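Local structure of Ras GTPase-activating-like protein rng2 (Schizosaccharomyces pombe, 1P2X) at residues 15-18 and 19-23. The protein binds actin filaments through its calponin-homology domain and is required to build the contractile F-actin ring at the division site. Residues are numbered along the deposited sequence; the frame is centred on the assembly and turned at random.
Sequences EAKK and WIEEC
K17 and E21, one helical turn apart, run across each other on the side of helix 2-23 that meets residues 27-31. Their contact is mainly between aliphatic carbons and a carboxylate: CE of K17 lies 3.7 Å from OE1 of E21, and CG of K17 is 4.0 Å from CD of E21. The opposite charges stop short of a salt bridge, NZ of K17 standing 4.4 Å from OE2 of E21, though they probably still attract. A bend at chi3 (69°) carries the ammonium of K17 off to G29 O and T31 OG1, while OE2 of E21 accepts the backbone N-H of L28, so both polar ends hold the loop that follows the helix.

Four successive i to i+4 backbone hydrogen bonds join the segments, from W19 N to E15 O through to E22 N to K18 O; the last two, E21 N to K17 O and E22 N to K18 O, are both 2.8 Å. I20 leans CG1 against A16 O at 3.2 Å, on the buried side.

W19, with CG anti to its backbone nitrogen (chi1 -179°), swings its indole toward the helix end, where SG of C23 lies 3.4 Å above the plane of the indole, offset toward its rim. A16, W19 and I20 pack on helix 102-117, a core pairing of the helical calponin-homology fold.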
loop_
_atom_site.group_PDB
_atom_site.type_symbol
_atom_site.label_atom_id
_atom_site.label_comp_id
_atom_site.label_asym_id
_atom_site.label_seq_id
_atom_site.Cartn_x
_atom_site.Cartn_y
_atom_site.Cartn_z
ATOM N N GLU A 15 2.696 -3.150 7.922
ATOM C CA GLU A 15 3.666 -2.067 8.082
ATOM C C GLU A 15 3.302 -0.830 7.247
ATOM O O GLU A 15 3.398 0.299 7.725
ATOM C CB GLU A 15 5.074 -2.569 7.718
ATOM C CG GLU A 15 5.630 -3.610 8.686
ATOM C CD GLU A 15 6.755 -4.433 8.089
ATOM O OE1 GLU A 15 7.149 -4.157 6.934
ATOM O OE2 GLU A 15 7.245 -5.362 8.768
ATOM N N ALA A 16 2.887 -1.053 6.005
ATOM C CA ALA A 16 2.481 0.034 5.123
ATOM C C ALA A 16 1.192 0.671 5.660
ATOM O O ALA A 16 1.027 1.889 5.598
ATOM C CB ALA A 16 2.256 -0.493 3.697
ATOM N N LYS A 17 0.280 -0.152 6.174
ATOM C CA LYS A 17 -0.970 0.360 6.716
ATOM C C LYS A 17 -0.644 1.284 7.880
ATOM O O LYS A 17 -1.009 2.458 7.868
ATOM C CB LYS A 17 -1.885 -0.771 7.207
ATOM C CG LYS A 17 -3.282 -0.305 7.603
ATOM C CD LYS A 17 -4.117 -1.394 8.290
ATOM C CE LYS A 17 -3.561 -1.718 9.671
ATOM N NZ LYS A 17 -4.421 -2.637 10.444
ATOM N N LYS A 18 0.053 0.752 8.877
ATOM C CA LYS A 18 0.422 1.537 10.055
ATOM C C LYS A 18 1.072 2.873 9.700
ATOM O O LYS A 18 0.735 3.894 10.284
ATOM C CB LYS A 18 1.385 0.750 10.948
ATOM C CG LYS A 18 0.815 -0.512 11.596
ATOM C CD LYS A 18 1.953 -1.241 12.311
ATOM C CE LYS A 18 3.150 -1.438 11.351
ATOM N NZ LYS A 18 4.478 -1.701 12.004
ATOM N N TRP A 19 2.013 2.850 8.757
ATOM C CA TRP A 19 2.713 4.056 8.329
ATOM C C TRP A 19 1.720 5.093 7.825
ATOM O O TRP A 19 1.798 6.265 8.176
ATOM C CB TRP A 19 3.723 3.736 7.220
ATOM C CG TRP A 19 4.463 4.951 6.777
ATOM C CD1 TRP A 19 5.422 5.625 7.477
ATOM C CD2 TRP A 19 4.238 5.702 5.577
ATOM N NE1 TRP A 19 5.805 6.747 6.793
ATOM C CE2 TRP A 19 5.100 6.821 5.617
ATOM C CE3 TRP A 19 3.395 5.540 4.467
ATOM C CZ2 TRP A 19 5.145 7.777 4.594
ATOM C CZ3 TRP A 19 3.442 6.491 3.446
ATOM C CH2 TRP A 19 4.316 7.596 3.521
ATOM N N ILE A 20 0.780 4.651 6.997
ATOM C CA ILE A 20 -0.234 5.544 6.470
ATOM C C ILE A 20 -1.134 6.017 7.601
ATOM O O ILE A 20 -1.538 7.170 7.623
ATOM C CB ILE A 20 -1.073 4.853 5.377
ATOM C CG1 ILE A 20 -0.185 4.535 4.167
ATOM C CG2 ILE A 20 -2.248 5.739 4.964
ATOM C CD1 ILE A 20 -0.906 3.832 3.031
ATOM N N GLU A 21 -1.448 5.130 8.542
ATOM C CA GLU A 21 -2.290 5.505 9.678
ATOM C C GLU A 21 -1.602 6.596 10.505
ATOM O O GLU A 21 -2.248 7.491 11.043
ATOM C CB GLU A 21 -2.592 4.281 10.561
ATOM C CG GLU A 21 -3.535 3.265 9.914
ATOM C CD GLU A 21 -3.844 2.067 10.806
ATOM O OE1 GLU A 21 -2.898 1.469 11.372
ATOM O OE2 GLU A 21 -5.036 1.707 10.925
ATOM N N GLU A 22 -0.280 6.511 10.585
ATOM C CA GLU A 22 0.540 7.465 11.316
ATOM C C GLU A 22 0.509 8.818 10.584
ATOM O O GLU A 22 0.258 9.858 11.199
ATOM C CB GLU A 22 1.972 6.916 11.397
ATOM C CG GLU A 22 2.877 7.522 12.460
ATOM C CD GLU A 22 4.255 6.850 12.503
ATOM O OE1 GLU A 22 5.065 7.198 13.394
ATOM O OE2 GLU A 22 4.539 5.971 11.648
ATOM N N CYS A 23 0.744 8.791 9.269
ATOM C CA CYS A 23 0.731 10.002 8.447
ATOM C C CYS A 23 -0.614 10.720 8.483
ATOM O O CYS A 23 -0.662 11.946 8.593
ATOM C CB CYS A 23 1.044 9.686 6.977
ATOM S SG CYS A 23 2.758 9.251 6.587
#